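Local coordinates for putative glutathione-regulated potassium-efflux system protein KefB (Vibrio parahaemolyticus RIMD 2210633, PDB 3C85) that probably serves as a potassium-efflux antiporter, of which this chain is the nucleotide-binding TrkA-N domain with a Rossmann-type fold, at residues 75-78 / 79-82; 95-98 / 99-102; 144-147 / 148-152. One frame throughout, in Å; residues are numbered along the deposited sequence.

Contact 1: residues 75-78 / 79-82; sequences AAQQ and HRSE
Q78 and E82, one turn apart at the end of helix 73-81, join through a side-chain hydrogen bond from Q78 NE2 to E82 OE2, unusually short at 2.5 Å. Q78 NE2 comes to E82 OE2 from the anti side, 31° out of the carboxylate plane; the oxygen lies almost in the plane of the amide, and the two flat groups are turned 68° apart. A bend at chi2 (62°) swings the amide of Q78 along the helix toward E82. In the same turn, Q78 O takes two donors: S81 OG at 2.7 Å, in the carbonyl plane on a lone pair, and the backbone N of E82 at 3.1 Å. On another side of the helix R80 doubles back, its guanidinium laying one face over A76 O and Q77 CA. Further out, R80 NH1 bonds to V86 O and H79 NE2 to M47 O, while E82 OE1 forms a salt bridge with R84. The helix belongs to the beta-alpha-beta unit of strand 66-70, helix 73-81 and strand 86-88, where A76 and H79 touch V86, with A75 beside the AMP-binding residues E70 and R72. The carboxylate of E82 is shared between a neutral amide and an arginine, which would favour its charged form.

Contact 2: residues 95-98 / 99-102; sequences DFWE and RILD
This is a local apolar contact at the C-terminal part of helix 94-98 and the loop that follows it, where F96 and W97 meet I100 as the chain heads for strand 108-111. The touching is done by one methyl: I100 CD1 sits 3.4 Å from F96 CE2 and 3.8 Å from W97 CE3, reaching both rings obliquely with the end of its longer branch. CG of F96 stands opposite its backbone N (chi1 170°), whereas CG of W97 lies beside its own N (chi1 -72°). With the rings thus thrown different ways, F96 CD2 comes over one face of the indole and W97 CD1 lies at the edge of the phenyl ring. Two backbone bonds tighten the turn, each reaching back three residues: R99 N to F96 O at 3.0 Å and I100 N to W97 O at 3.2 Å. R99 folds its aliphatic part back over the same turn, CG 3.5 Å from D95 O, and stands its guanidinium almost perpendicular to the F96 ring. Its NE is held by Q33 O. The indole reaches inward to L43, L45 and helix 116-128. Apolar packing thus accompanies a hydrogen bond from W97 NE1 to the carbonyl of A91, an AMP-binding residue; this is consistent with W97 helping to fix the backbone there.

Contact 3: residues 144-147 / 148-152; sequences QLEG and LLESG
The carboxylates of E146 and E150 are the flat groups of this contact; their nearest oxygens are linked by a water and do not touch directly. That water donates to E146 OE1 at 2.8 Å and to E150 OE2 at 2.5 Å, bridging two oxygens that stand 4.4 Å apart. Two like charges so near would tend to raise the proton affinity of one or both, and the bridging water, donating to both oxygens, would be expected to offset part of their repulsion. The other oxygen of E150, OE1, lies 3.7 Å from G147 CA, alongside a position with no side chain. E146 sends CG away from its own N (chi1 -170°), whereas E150 keeps CG beside its N (chi1 -74°), and these choices bring the acids together one turn apart. The pair rides on helix 142-151 of the beta-alpha-beta unit between strands 134-139 and 155-158. On the inner side L148 packs on A137 and helix 116-128, and L145 and L149 meet A156. In the last helical turn S151 N bonds to G147 O at 2.9 Å. A Schellman motif follows: G152 takes a positive phi of 120°, where a side chain would jam against the carbonyl O of S151, and G152 N bonds to L149 O at 3.1 Å. S151 OG bonds to Q120 OE1 of helix 116-128 and lies 3.0 Å from G147 O.

In the fold
Along the chain the three contacts come in series, all within one TrkA-N domain built on a parallel sheet ordered 3-2-1-4-5-6, the Rossmann pattern. Contact 1 lies on helix 73-81 and contact 3 on helix 142-151, while contact 2 runs from helix 94-98 into the loop after it. Contacts 1 and 3 fall on opposite sides of the chain's centre, their centres about 31 Å apart; the centre of contact 2 lies about 22 Å from that of contact 1 and 24 Å from that of contact 3. None touches another. Contacts 1 and 2 lie by AMP-binding residues; contact 3 belongs to the beta-alpha-beta unit at outer strand 155-158, contact 1 to that at 86-88.

Contact 1: residues 75-78 / 79-82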
loop_
_atom_site.group_PDB
_atom_site.type_symbol
_atom_site.label_atom_id
_atom_site.label_comp_id
_atom_site.label_asym_id
_atom_site.label_seq_id
_atom_site.Cartn_x
_atom_site.Cartn_y
_atom_site.Cartn_z
ATOM N N ALA A 75 12.402 -1.767 18.300
ATOM C CA ALA A 75 11.384 -2.283 17.363
ATOM C C ALA A 75 11.594 -3.764 17.076
ATOM O O ALA A 75 10.625 -4.520 16.922
ATOM C CB ALA A 75 11.356 -1.485 16.049
ATOM N N ALA A 76 12.858 -4.177 16.981
ATOM C CA ALA A 76 13.155 -5.595 16.723
ATOM C C ALA A 76 12.711 -6.455 17.918
ATOM O O ALA A 76 12.096 -7.504 17.734
ATOM C CB ALA A 76 14.637 -5.814 16.385
ATOM N N GLN A 77 13.016 -6.004 19.135
ATOM C CA GLN A 77 12.540 -6.685 20.346
ATOM C C GLN A 77 11.008 -6.739 20.404
ATOM O O GLN A 77 10.418 -7.778 20.750
ATOM C CB GLN A 77 13.092 -5.965 21.589
ATOM C CG GLN A 77 12.973 -6.751 22.887
ATOM C CD GLN A 77 13.190 -5.873 24.112
ATOM O OE1 GLN A 77 13.199 -4.640 24.014
ATOM N NE2 GLN A 77 13.324 -6.499 25.282
ATOM N N GLN A 78 10.355 -5.620 20.081
ATOM C CA GLN A 78 8.887 -5.609 20.071
ATOM C C GLN A 78 8.353 -6.637 19.054
ATOM O O GLN A 78 7.488 -7.428 19.402
ATOM C CB GLN A 78 8.347 -4.186 19.854
ATOM C CG GLN A 78 6.836 -4.060 19.798
ATOM C CD GLN A 78 6.135 -4.487 21.077
ATOM O OE1 GLN A 78 6.645 -4.270 22.193
ATOM N NE2 GLN A 78 4.949 -5.094 20.928
ATOM N N HIS A 79 8.916 -6.680 17.836
ATOM C CA HIS A 79 8.550 -7.736 16.877
ATOM C C HIS A 79 8.734 -9.157 17.418
ATOM O O HIS A 79 7.853 -10.019 17.229
ATOM C CB HIS A 79 9.361 -7.604 15.587
ATOM C CG HIS A 79 8.849 -6.557 14.660
ATOM N ND1 HIS A 79 7.555 -6.555 14.185
ATOM C CD2 HIS A 79 9.473 -5.510 14.064
ATOM C CE1 HIS A 79 7.389 -5.529 13.370
ATOM N NE2 HIS A 79 8.543 -4.889 13.265
ATOM N N ARG A 80 9.872 -9.413 18.073
ATOM C CA ARG A 80 10.078 -10.746 18.682
ATOM C C ARG A 80 9.049 -11.066 19.802
ATOM O O ARG A 80 8.556 -12.197 19.868
ATOM C CB ARG A 80 11.523 -10.926 19.169
ATOM C CG ARG A 80 12.550 -10.940 18.049
ATOM C CD ARG A 80 13.957 -11.262 18.574
ATOM N NE ARG A 80 14.451 -10.276 19.539
ATOM C CZ ARG A 80 15.186 -9.212 19.223
ATOM N NH1 ARG A 80 15.495 -8.953 17.954
ATOM N NH2 ARG A 80 15.600 -8.390 20.184
ATOM N N SER A 81 8.653 -10.075 20.609
ATOM C CA SER A 81 7.637 -10.312 21.653
ATOM C C SER A 81 6.288 -10.642 21.026
ATOM O O SER A 81 5.464 -11.298 21.668
ATOM C CB SER A 81 7.483 -9.112 22.607
ATOM O OG SER A 81 6.738 -8.085 21.957
ATOM N N GLU A 82 6.094 -10.211 19.772
ATOM C CA GLU A 82 4.894 -10.500 18.990
ATOM C C GLU A 82 5.011 -11.806 18.155
ATOM O O GLU A 82 4.104 -12.139 17.410
ATOM C CB GLU A 82 4.497 -9.290 18.112
ATOM C CG GLU A 82 3.988 -8.081 18.914
ATOM C CD GLU A 82 3.902 -6.749 18.122
ATOM O OE1 GLU A 82 3.958 -6.711 16.875
ATOM O OE2 GLU A 82 3.778 -5.706 18.768
#

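Contact 2: residues 95-98 / 99-102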
loop_
_atom_site.group_PDB
_atom_site.type_symbol
_atom_site.label_atom_id
_atom_site.label_comp_id
_atom_site.label_asym_id
_atom_site.label_seq_id
_atom_site.Cartn_x
_atom_site.Cartn_y
_atom_site.Cartn_z
ATOM N N ASP A 95 29.687 -4.564 7.322
ATOM C CA ASP A 95 30.030 -5.363 8.502
ATOM C C ASP A 95 28.840 -6.213 8.976
ATOM O O ASP A 95 29.033 -7.300 9.518
ATOM C CB ASP A 95 30.482 -4.465 9.659
ATOM C CG ASP A 95 31.867 -3.885 9.456
ATOM O OD1 ASP A 95 32.538 -4.204 8.443
ATOM O OD2 ASP A 95 32.291 -3.095 10.341
ATOM N N PHE A 96 27.625 -5.716 8.791
ATOM C CA PHE A 96 26.426 -6.519 9.042
ATOM C C PHE A 96 26.427 -7.717 8.107
ATOM O O PHE A 96 26.285 -8.837 8.550
ATOM C CB PHE A 96 25.142 -5.723 8.833
ATOM C CG PHE A 96 23.908 -6.575 8.849
ATOM C CD1 PHE A 96 23.407 -7.050 10.050
ATOM C CD2 PHE A 96 23.275 -6.945 7.663
ATOM C CE1 PHE A 96 22.252 -7.844 10.088
ATOM C CE2 PHE A 96 22.131 -7.748 7.693
ATOM C CZ PHE A 96 21.634 -8.214 8.923
ATOM N N TRP A 97 26.615 -7.470 6.811
ATOM C CA TRP A 97 26.586 -8.531 5.815
ATOM C C TRP A 97 27.696 -9.572 5.978
ATOM O O TRP A 97 27.530 -10.741 5.590
ATOM C CB TRP A 97 26.567 -7.920 4.420
ATOM C CG TRP A 97 25.222 -7.297 4.124
ATOM C CD1 TRP A 97 24.868 -5.986 4.246
ATOM C CD2 TRP A 97 24.042 -8.003 3.727
ATOM N NE1 TRP A 97 23.523 -5.818 3.904
ATOM C CE2 TRP A 97 22.996 -7.045 3.599
ATOM C CE3 TRP A 97 23.765 -9.354 3.466
ATOM C CZ2 TRP A 97 21.698 -7.392 3.212
ATOM C CZ3 TRP A 97 22.469 -9.701 3.083
ATOM C CH2 TRP A 97 21.455 -8.720 2.961
ATOM N N GLU A 98 28.780 -9.162 6.595
ATOM C CA GLU A 98 29.897 -10.054 6.815
ATOM C C GLU A 98 29.561 -11.086 7.879
ATOM O O GLU A 98 30.147 -12.125 7.913
ATOM C CB GLU A 98 31.158 -9.276 7.175
ATOM C CG GLU A 98 32.071 -9.010 5.996
ATOM C CD GLU A 98 32.922 -10.206 5.659
ATOM O OE1 GLU A 98 33.661 -10.656 6.534
ATOM O OE2 GLU A 98 32.841 -10.712 4.527
ATOM N N ARG A 99 28.587 -10.780 8.711
ATOM C CA ARG A 99 28.147 -11.680 9.767
ATOM C C ARG A 99 27.276 -12.815 9.242
ATOM O O ARG A 99 27.096 -13.806 9.927
ATOM C CB ARG A 99 27.401 -10.906 10.853
ATOM C CG ARG A 99 28.263 -9.904 11.649
ATOM C CD ARG A 99 27.386 -8.948 12.433
ATOM N NE ARG A 99 26.620 -9.638 13.478
ATOM C CZ ARG A 99 25.543 -9.142 14.095
ATOM N NH1 ARG A 99 25.094 -7.938 13.784
ATOM N NH2 ARG A 99 24.916 -9.856 15.028
ATOM N N ILE A 100 26.743 -12.679 8.032
ATOM C CA ILE A 100 25.694 -13.588 7.542
ATOM C C ILE A 100 26.239 -14.829 6.826
ATOM O O ILE A 100 26.981 -14.730 5.849
ATOM C CB ILE A 100 24.617 -12.853 6.692
ATOM C CG1 ILE A 100 23.889 -11.815 7.557
ATOM C CG2 ILE A 100 23.618 -13.846 6.112
ATOM C CD1 ILE A 100 22.898 -10.950 6.812
ATOM N N LEU A 101 25.821 -15.981 7.297
ATOM C CA LEU A 101 26.226 -17.253 6.749
ATOM C C LEU A 101 25.801 -17.476 5.315
ATOM O O LEU A 101 24.644 -17.370 4.998
ATOM C CB LEU A 101 25.664 -18.376 7.593
ATOM C CG LEU A 101 26.130 -18.528 9.036
ATOM C CD1 LEU A 101 26.162 -17.217 9.750
ATOM C CD2 LEU A 101 25.439 -19.573 9.834
ATOM N N ASP A 102 26.750 -17.828 4.468
ATOM C CA ASP A 102 26.474 -18.116 3.076
ATOM C C ASP A 102 25.579 -19.300 2.855
ATOM O O ASP A 102 24.992 -19.434 1.826
ATOM C CB ASP A 102 27.759 -18.236 2.251
ATOM C CG ASP A 102 28.428 -16.911 2.030
ATOM O OD1 ASP A 102 27.813 -15.857 2.291
ATOM O OD2 ASP A 102 29.581 -16.924 1.574
#

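Contact 3: residues 144-147 / 148-152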
loop_
_atom_site.group_PDB
_atom_site.type_symbol
_atom_site.label_atom_id
_atom_site.label_comp_id
_atom_site.label_asym_id
_atom_site.label_seq_id
_atom_site.Cartn_x
_atom_site.Cartn_y
_atom_site.Cartn_z
ATOM N N GLN A 144 12.582 6.406 -8.825
ATOM C CA GLN A 144 13.170 5.508 -7.843
ATOM C C GLN A 144 12.960 4.047 -8.260
ATOM O O GLN A 144 13.874 3.220 -8.149
ATOM C CB GLN A 144 12.558 5.776 -6.480
ATOM C CG GLN A 144 12.940 7.144 -5.826
ATOM C CD GLN A 144 12.161 7.382 -4.537
ATOM O OE1 GLN A 144 11.082 6.837 -4.351
ATOM N NE2 GLN A 144 12.721 8.185 -3.637
ATOM N N LEU A 145 11.772 3.725 -8.746
ATOM C CA LEU A 145 11.458 2.336 -9.090
ATOM C C LEU A 145 12.254 1.899 -10.312
ATOM O O LEU A 145 12.834 0.809 -10.322
ATOM C CB LEU A 145 9.957 2.172 -9.354
ATOM C CG LEU A 145 9.000 2.206 -8.120
ATOM C CD1 LEU A 145 7.616 1.749 -8.599
ATOM C CD2 LEU A 145 9.483 1.307 -7.024
ATOM N N GLU A 146 12.269 2.764 -11.330
ATOM C CA GLU A 146 13.077 2.533 -12.537
ATOM C C GLU A 146 14.548 2.379 -12.178
ATOM O O GLU A 146 15.215 1.478 -12.661
ATOM C CB GLU A 146 12.886 3.661 -13.555
ATOM C CG GLU A 146 13.515 3.352 -14.901
ATOM C CD GLU A 146 13.197 4.398 -15.899
ATOM O OE1 GLU A 146 13.916 5.425 -15.909
ATOM O OE2 GLU A 146 12.232 4.205 -16.681
ATOM N N GLY A 147 15.048 3.248 -11.305
ATOM C CA GLY A 147 16.432 3.130 -10.859
ATOM C C GLY A 147 16.755 1.822 -10.153
ATOM O O GLY A 147 17.842 1.267 -10.345
ATOM N N LEU A 148 15.833 1.328 -9.330
ATOM C CA LEU A 148 16.009 0.014 -8.705
ATOM C C LEU A 148 16.041 -1.105 -9.716
ATOM O O LEU A 148 16.873 -2.016 -9.592
ATOM C CB LEU A 148 14.935 -0.247 -7.623
ATOM C CG LEU A 148 15.133 0.534 -6.318
ATOM C CD1 LEU A 148 13.818 0.764 -5.524
ATOM C CD2 LEU A 148 16.207 -0.052 -5.433
ATOM N N LEU A 149 15.128 -1.070 -10.695
ATOM C CA LEU A 149 15.191 -2.025 -11.817
ATOM C C LEU A 149 16.519 -1.952 -12.565
ATOM O O LEU A 149 17.175 -2.997 -12.861
ATOM C CB LEU A 149 13.996 -1.831 -12.754
ATOM C CG LEU A 149 12.640 -2.175 -12.127
ATOM C CD1 LEU A 149 11.563 -1.866 -13.093
ATOM C CD2 LEU A 149 12.603 -3.627 -11.770
ATOM N N GLU A 150 16.944 -0.737 -12.876
ATOM C CA GLU A 150 18.223 -0.581 -13.560
ATOM C C GLU A 150 19.370 -1.181 -12.716
ATOM O O GLU A 150 20.332 -1.717 -13.266
ATOM C CB GLU A 150 18.498 0.906 -13.825
ATOM C CG GLU A 150 17.714 1.559 -14.916
ATOM C CD GLU A 150 18.054 3.043 -14.967
ATOM O OE1 GLU A 150 18.414 3.590 -13.902
ATOM O OE2 GLU A 150 17.991 3.661 -16.032
ATOM N N SER A 151 19.282 -1.066 -11.387
ATOM C CA SER A 151 20.371 -1.502 -10.512
ATOM C C SER A 151 20.340 -2.996 -10.296
ATOM O O SER A 151 21.270 -3.552 -9.762
ATOM C CB SER A 151 20.323 -0.772 -9.160
ATOM O OG SER A 151 20.605 0.605 -9.335
ATOM N N GLY A 152 19.276 -3.657 -10.735
ATOM C CA GLY A 152 19.223 -5.109 -10.660
ATOM C C GLY A 152 18.127 -5.780 -9.866
ATOM O O GLY A 152 18.213 -6.987 -9.667
HETATM O O HOH W 1 16.653 5.810 -15.761
#